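Local coordinates for protein phosphoserine aminotransferase SerC (Cytophaga hutchinsonii ATCC 33406, PDB 3FFR) that probably catalyses the pyridoxal-phosphate-dependent transamination between phosphoserine and 2-oxoglutarate in serine biosynthesis, as a phosphoserine aminotransferase, at residues 154-157 with 161-164; 110-115 with 123-128. One frame throughout, in Å; residues are numbered along the deposited sequence. Where two conformers were deposited one is given.

Contact 1. Residues 154-157 with 161-164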
ATOM      1  N   THR A 154       0.132   7.833  31.933  1.00 27.93           N
ATOM      2  CA  THR A 154      -0.861   7.841  33.007  1.00 29.02           C
ATOM      3  C   THR A 154      -2.032   6.932  32.722  1.00 29.91           C
ATOM      4  O   THR A 154      -2.826   6.629  33.607  1.00 30.41           O
ATOM      5  CB  THR A 154      -1.452   9.234  33.285  1.00 28.21           C
ATOM      6  OG1 THR A 154      -2.209   9.691  32.158  1.00 30.90           O
ATOM      7  CG2 THR A 154      -0.363  10.228  33.657  1.00 29.37           C
ATOM      8  N   PHE A 155      -2.132   6.468  31.495  1.00 26.28           N
ATOM      9  CA  PHE A 155      -3.305   5.641  31.099  1.00 27.27           C
ATOM     10  C   PHE A 155      -3.285   4.188  31.529  1.00 27.50           C
ATOM     11  O   PHE A 155      -4.334   3.599  31.784  1.00 26.76           O
ATOM     12  CB  PHE A 155      -3.583   5.764  29.601  1.00 28.08           C
ATOM     13  CG  PHE A 155      -4.280   7.060  29.238  1.00 29.45           C
ATOM     14  CD1 PHE A 155      -3.554   8.221  29.049  1.00 29.81           C
ATOM     15  CD2 PHE A 155      -5.660   7.124  29.161  1.00 26.90           C
ATOM     16  CE1 PHE A 155      -4.183   9.409  28.751  1.00 30.96           C
ATOM     17  CE2 PHE A 155      -6.296   8.322  28.874  1.00 27.79           C
ATOM     18  CZ  PHE A 155      -5.557   9.466  28.674  1.00 29.55           C
ATOM     19  N   ARG A 156      -2.097   3.631  31.678  1.00 27.77           N
ATOM     20  CA  ARG A 156      -1.988   2.215  32.013  0.50 28.26           C
ATOM     21  C   ARG A 156      -2.758   1.837  33.247  1.00 27.29           C
ATOM     22  O   ARG A 156      -3.437   0.820  33.284  1.00 29.02           O
ATOM     23  CB  ARG A 156      -0.559   1.724  32.218  0.50 29.21           C
ATOM     24  CG  ARG A 156      -0.637   0.366  32.910  0.50 34.41           C
ATOM     25  CD  ARG A 156      -1.820  -0.386  32.279  0.50 36.77           C
ATOM     26  NE  ARG A 156      -1.448  -0.724  30.927  0.50 30.66           N
ATOM     27  CZ  ARG A 156      -2.246  -0.910  29.873  0.50 25.00           C
ATOM     28  NH1 ARG A 156      -3.566  -0.768  29.908  0.50 16.06           N
ATOM     29  NH2 ARG A 156      -1.666  -1.208  28.743  0.50 31.93           N
ATOM     30  N   ASP A 157      -2.669   2.666  34.273  1.00 26.68           N
ATOM     31  CA  ASP A 157      -3.336   2.323  35.531  1.00 28.13           C
ATOM     32  C   ASP A 157      -4.820   2.616  35.565  1.00 27.52           C
ATOM     33  O   ASP A 157      -5.520   2.155  36.455  1.00 27.44           O
ATOM     34  CB  ASP A 157      -2.631   2.978  36.713  1.00 30.05           C
ATOM     35  CG  ASP A 157      -1.344   2.268  37.084  1.00 38.95           C
ATOM     36  OD1 ASP A 157      -1.038   1.166  36.528  1.00 41.55           O
ATOM     37  OD2 ASP A 157      -0.639   2.805  37.960  1.00 44.39           O
ATOM     38  N   ASP A 161      -6.249  -3.713  31.936  1.00 23.93           N
ATOM     39  CA  ASP A 161      -6.406  -4.770  30.953  1.00 23.69           C
ATOM     40  C   ASP A 161      -6.522  -4.257  29.528  1.00 23.51           C
ATOM     41  O   ASP A 161      -6.364  -5.023  28.556  1.00 24.73           O
ATOM     42  CB  ASP A 161      -7.591  -5.675  31.272  1.00 24.72           C
ATOM     43  CG  ASP A 161      -7.275  -6.652  32.359  1.00 30.01           C
ATOM     44  OD1 ASP A 161      -6.094  -7.041  32.470  1.00 28.33           O
ATOM     45  OD2 ASP A 161      -8.189  -7.037  33.098  1.00 27.90           O
ATOM     46  N   ALA A 162      -6.785  -2.978  29.397  1.00 25.08           N
ATOM     47  CA  ALA A 162      -6.942  -2.390  28.044  1.00 25.07           C
ATOM     48  C   ALA A 162      -5.619  -2.453  27.288  1.00 28.18           C
ATOM     49  O   ALA A 162      -4.528  -2.425  27.881  1.00 29.00           O
ATOM     50  CB  ALA A 162      -7.422  -0.957  28.118  1.00 23.96           C
ATOM     51  N   LEU A 163      -5.737  -2.551  25.964  1.00 26.89           N
ATOM     52  CA  LEU A 163      -4.582  -2.425  25.087  1.00 26.46           C
ATOM     53  C   LEU A 163      -4.473  -0.961  24.727  1.00 27.38           C
ATOM     54  O   LEU A 163      -5.440  -0.347  24.269  1.00 25.86           O
ATOM     55  CB  LEU A 163      -4.746  -3.220  23.797  1.00 25.22           C
ATOM     56  CG  LEU A 163      -4.913  -4.733  23.977  1.00 24.93           C
ATOM     57  CD1 LEU A 163      -5.374  -5.316  22.606  1.00 25.76           C
ATOM     58  CD2 LEU A 163      -3.623  -5.397  24.518  1.00 26.08           C
ATOM     59  N   ILE A 164      -3.293  -0.394  24.957  1.00 26.46           N
ATOM     60  CA  ILE A 164      -3.030   1.018  24.655  1.00 25.27           C
ATOM     61  C   ILE A 164      -2.267   1.181  23.347  1.00 26.63           C
ATOM     62  O   ILE A 164      -1.125   0.733  23.200  1.00 26.71           O
ATOM     63  CB  ILE A 164      -2.293   1.750  25.829  1.00 25.77           C
ATOM     64  CG1 ILE A 164      -3.106   1.645  27.116  1.00 29.28           C
ATOM     65  CG2 ILE A 164      -2.063   3.234  25.477  1.00 27.53           C
ATOM     66  CD1 ILE A 164      -2.393   2.206  28.367  1.00 26.85           C
TER
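In the conformer given, one of two, R156 reaches across to the backbone carbonyl of A162 with both terminal nitrogens; its contacts here hold for that conformer. R156 NH1 is 2.8 Å from A162 O, with an N-H...O angle of 137°. That bond is bent, and A162 O lies 26° out of the guanidinium plane. The second bond, from R156 NH2 to A162 O, is weak at 3.2 Å. The strongest partner of the group is D183, whose OD2 forms a salt bridge with NH2 and also accepts the backbone N-H of I164. NH1 has a further acceptor in N159 O. The R156 chain leaves with CG anti to the backbone N (chi1 165°), then bends at chi2 and chi3 to bring its head over I164. The two segments flank a tight connection into strand 163-167, a parallel inner strand of the seven-stranded mixed sheet in this PLP-dependent aminotransferase. I164 CD1 sits over the centre of one guanidinium face, 3.5 Å from R156 CZ. I164 CD1 also touches F155 CB, at 3.9 Å. Replacing I164 with an alanine takes away CD1, which would probably leave the guanidinium without this methyl and open a gap beside F155 CB. The F155 ring packs on I134 and L136.

Contact 2. Residues 110-115 with 123-128; sequences YKEEAA and ADITVP
P128 lies over one face of the Y110 ring where strand 108-113, an edge strand of the large mixed sheet as counted within this chain, is flanked by the loop leading on to strand 133-137. The aromatic contact is a CH-pi interaction. P128 CG lies 3.5 Å from the centroid of the Y110 ring and only 7° off the ring normal, so CG sits almost directly above the middle of the face. P128 CB reaches toward one side of the ring, 3.6 Å from Y110 CE2. The phenol end is held separately: Y110 OH is hydrogen-bonded to D130 and to K85, which should limit turning of the ring beneath the proline.

Further along the strand, E112 and I125 make van der Waals packing. The E112 chain starts with CG anti to the backbone N (chi1 -177°) and bends at chi2, which lays its aliphatic part against the isoleucine. E112 OE2 is 3.8 Å from I125 CG1. E112 CG is 4.0 Å from I125 CD1, and the two side chains cross at a slant. F120 also packs on both residues.

The polar contacts pass through water, for no direct hydrogen bond joins the segments. Each carboxylate oxygen of E112 accepts from its own water. Water 1 gives a hydrogen to OE1 and accepts the backbone N-H of T126. Water 2 donates to E112 OE2 at 2.7 Å and to D124 O at 2.8 Å.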
ATOM      1  N   TYR A 110     -16.188   4.843  23.223  1.00 26.12           N
ATOM      2  CA  TYR A 110     -16.191   5.953  24.171  1.00 25.63           C
ATOM      3  C   TYR A 110     -15.301   7.029  23.612  1.00 28.78           C
ATOM      4  O   TYR A 110     -14.273   6.750  22.997  1.00 27.76           O
ATOM      5  CB  TYR A 110     -15.643   5.542  25.529  1.00 26.46           C
ATOM      6  CG  TYR A 110     -16.437   4.475  26.269  1.00 26.63           C
ATOM      7  CD1 TYR A 110     -17.653   4.796  26.871  1.00 28.75           C
ATOM      8  CD2 TYR A 110     -15.942   3.194  26.451  1.00 29.96           C
ATOM      9  CE1 TYR A 110     -18.382   3.852  27.567  1.00 28.32           C
ATOM     10  CE2 TYR A 110     -16.661   2.247  27.151  1.00 28.13           C
ATOM     11  CZ  TYR A 110     -17.869   2.583  27.714  1.00 28.88           C
ATOM     12  OH  TYR A 110     -18.577   1.629  28.421  1.00 28.90           O
ATOM     13  N   LYS A 111     -15.692   8.270  23.855  1.00 28.12           N
ATOM     14  CA  LYS A 111     -14.929   9.410  23.418  1.00 29.94           C
ATOM     15  C   LYS A 111     -14.666  10.392  24.547  1.00 31.15           C
ATOM     16  O   LYS A 111     -15.605  10.836  25.223  1.00 30.38           O
ATOM     17  CB  LYS A 111     -15.683  10.137  22.289  1.00 33.05           C
ATOM     18  CG  LYS A 111     -15.003  11.377  21.837  1.00 34.58           C
ATOM     19  CD  LYS A 111     -15.587  11.978  20.565  1.00 39.74           C
ATOM     20  CE  LYS A 111     -17.088  12.209  20.656  1.00 38.68           C
ATOM     21  NZ  LYS A 111     -17.529  13.179  19.604  1.00 41.70           N
ATOM     22  N   GLU A 112     -13.386  10.652  24.776  1.00 27.80           N
ATOM     23  CA  GLU A 112     -12.920  11.704  25.674  1.00 28.17           C
ATOM     24  C   GLU A 112     -12.489  12.822  24.736  1.00 29.32           C
ATOM     25  O   GLU A 112     -11.510  12.687  23.983  1.00 26.49           O
ATOM     26  CB  GLU A 112     -11.748  11.249  26.530  1.00 29.24           C
ATOM     27  CG  GLU A 112     -11.280  12.281  27.527  1.00 30.19           C
ATOM     28  CD  GLU A 112     -12.228  12.476  28.689  1.00 39.13           C
ATOM     29  OE1 GLU A 112     -13.007  11.555  29.001  1.00 37.27           O
ATOM     30  OE2 GLU A 112     -12.152  13.541  29.318  1.00 39.34           O
ATOM     31  N   GLU A 113     -13.204  13.941  24.772  1.00 28.89           N
ATOM     32  CA  GLU A 113     -12.941  15.013  23.765  1.00 28.30           C
ATOM     33  C   GLU A 113     -12.417  16.304  24.304  1.00 32.21           C
ATOM     34  O   GLU A 113     -12.777  16.721  25.401  1.00 32.28           O
ATOM     35  CB  GLU A 113     -14.251  15.282  22.979  1.00 30.54           C
ATOM     36  CG  GLU A 113     -14.054  16.171  21.758  1.00 33.31           C
ATOM     37  CD  GLU A 113     -15.205  16.110  20.754  1.00 40.94           C
ATOM     38  OE1 GLU A 113     -16.229  15.465  21.028  1.00 42.67           O
ATOM     39  OE2 GLU A 113     -15.069  16.714  19.673  1.00 44.89           O
ATOM     40  N   ALA A 114     -11.485  16.883  23.558  1.00 28.67           N
ATOM     41  CA  ALA A 114     -10.997  18.239  23.840  1.00 28.60           C
ATOM     42  C   ALA A 114     -11.222  19.051  22.570  1.00 28.76           C
ATOM     43  O   ALA A 114     -11.226  18.531  21.459  1.00 28.88           O
ATOM     44  CB  ALA A 114      -9.511  18.246  24.208  1.00 30.06           C
ATOM     45  N   ALA A 115     -11.416  20.347  22.759  1.00 27.90           N
ATOM     46  CA  ALA A 115     -11.645  21.231  21.616  1.00 29.05           C
ATOM     47  C   ALA A 115     -10.443  21.258  20.692  1.00 28.47           C
ATOM     48  O   ALA A 115      -9.305  21.071  21.104  1.00 28.39           O
ATOM     49  CB  ALA A 115     -11.942  22.677  22.105  1.00 30.24           C
ATOM     50  N   ALA A 123      -5.282  13.898  34.783  1.00 35.42           N
ATOM     51  CA  ALA A 123      -5.767  13.808  36.161  1.00 36.04           C
ATOM     52  C   ALA A 123      -7.300  13.792  36.167  1.00 37.73           C
ATOM     53  O   ALA A 123      -7.926  13.218  37.051  1.00 40.50           O
ATOM     54  CB  ALA A 123      -5.247  14.989  36.985  1.00 38.41           C
ATOM     55  N   ASP A 124      -7.875  14.415  35.143  1.00 36.07           N
ATOM     56  CA  ASP A 124      -9.327  14.586  34.987  1.00 37.51           C
ATOM     57  C   ASP A 124     -10.006  13.512  34.141  1.00 36.74           C
ATOM     58  O   ASP A 124     -11.216  13.593  33.857  1.00 36.18           O
ATOM     59  CB  ASP A 124      -9.619  15.905  34.272  1.00 39.95           C
ATOM     60  CG  ASP A 124      -9.203  17.119  35.082  1.00 49.95           C
ATOM     61  OD1 ASP A 124      -9.139  17.030  36.334  1.00 46.58           O
ATOM     62  OD2 ASP A 124      -8.964  18.169  34.445  1.00 50.12           O
ATOM     63  N   ILE A 125      -9.243  12.508  33.745  1.00 32.55           N
ATOM     64  CA  ILE A 125      -9.772  11.489  32.837  1.00 28.35           C
ATOM     65  C   ILE A 125      -9.880  10.106  33.461  1.00 29.80           C
ATOM     66  O   ILE A 125      -8.966   9.658  34.153  1.00 32.08           O
ATOM     67  CB  ILE A 125      -8.865  11.400  31.580  1.00 31.32           C
ATOM     68  CG1 ILE A 125      -8.805  12.771  30.881  1.00 30.60           C
ATOM     69  CG2 ILE A 125      -9.329  10.301  30.593  1.00 31.25           C
ATOM     70  CD1 ILE A 125      -7.881  12.797  29.650  1.00 32.87           C
ATOM     71  N   THR A 126     -11.026   9.472  33.253  1.00 27.27           N
ATOM     72  CA  THR A 126     -11.213   8.091  33.658  1.00 28.22           C
ATOM     73  C   THR A 126     -11.547   7.284  32.388  1.00 29.87           C
ATOM     74  O   THR A 126     -11.987   7.816  31.380  1.00 29.58           O
ATOM     75  CB  THR A 126     -12.318   7.920  34.707  1.00 29.24           C
ATOM     76  OG1 THR A 126     -13.547   8.397  34.162  1.00 31.06           O
ATOM     77  CG2 THR A 126     -11.988   8.659  36.018  1.00 31.40           C
ATOM     78  N   VAL A 127     -11.301   5.989  32.449  1.00 26.98           N
ATOM     79  CA  VAL A 127     -11.562   5.076  31.334  1.00 26.68           C
ATOM     80  C   VAL A 127     -12.479   3.968  31.828  1.00 27.80           C
ATOM     81  O   VAL A 127     -12.157   3.289  32.832  1.00 26.21           O
ATOM     82  CB  VAL A 127     -10.254   4.441  30.807  1.00 27.42           C
ATOM     83  CG1 VAL A 127     -10.557   3.459  29.691  1.00 26.17           C
ATOM     84  CG2 VAL A 127      -9.239   5.535  30.364  1.00 26.73           C
ATOM     85  N   PRO A 128     -13.640   3.776  31.162  1.00 28.98           N
ATOM     86  CA  PRO A 128     -14.520   2.704  31.602  1.00 28.77           C
ATOM     87  C   PRO A 128     -13.837   1.359  31.577  1.00 27.76           C
ATOM     88  O   PRO A 128     -13.030   1.050  30.683  1.00 28.12           O
ATOM     89  CB  PRO A 128     -15.669   2.741  30.602  1.00 29.06           C
ATOM     90  CG  PRO A 128     -15.685   4.161  30.105  1.00 31.78           C
ATOM     91  CD  PRO A 128     -14.252   4.622  30.108  1.00 27.75           C
TER
HETATM   92  O   HOH W   1     -13.171  11.192  31.807  1.00 37.34           O
HETATM   93  O   HOH W   2     -13.120  14.147  31.815  1.00 59.16           O

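In the fold
Following the chain from the N terminus, contact 2 comes first, beginning on strand 108-113. The chain turns through a short loop, and residues 123-128 come back beside that strand, closing contact 2. The chain then forms strand 133-137, the two-stranded antiparallel sheet of 139-140 and 145-146, and helix 149-152. Contact 1 opens after that helix and closes a much shorter loop at the entry to strand 163-167. The contacts follow in series and neither nest nor cross. The centres of contacts 1 and 2 are about 13 Å apart, and both reach the same seven-stranded sheet. The ring of F155 joins them, with F155 CE2 packed 4.0 Å from I125 CG2, so the two loops share packing beside strand 133-137.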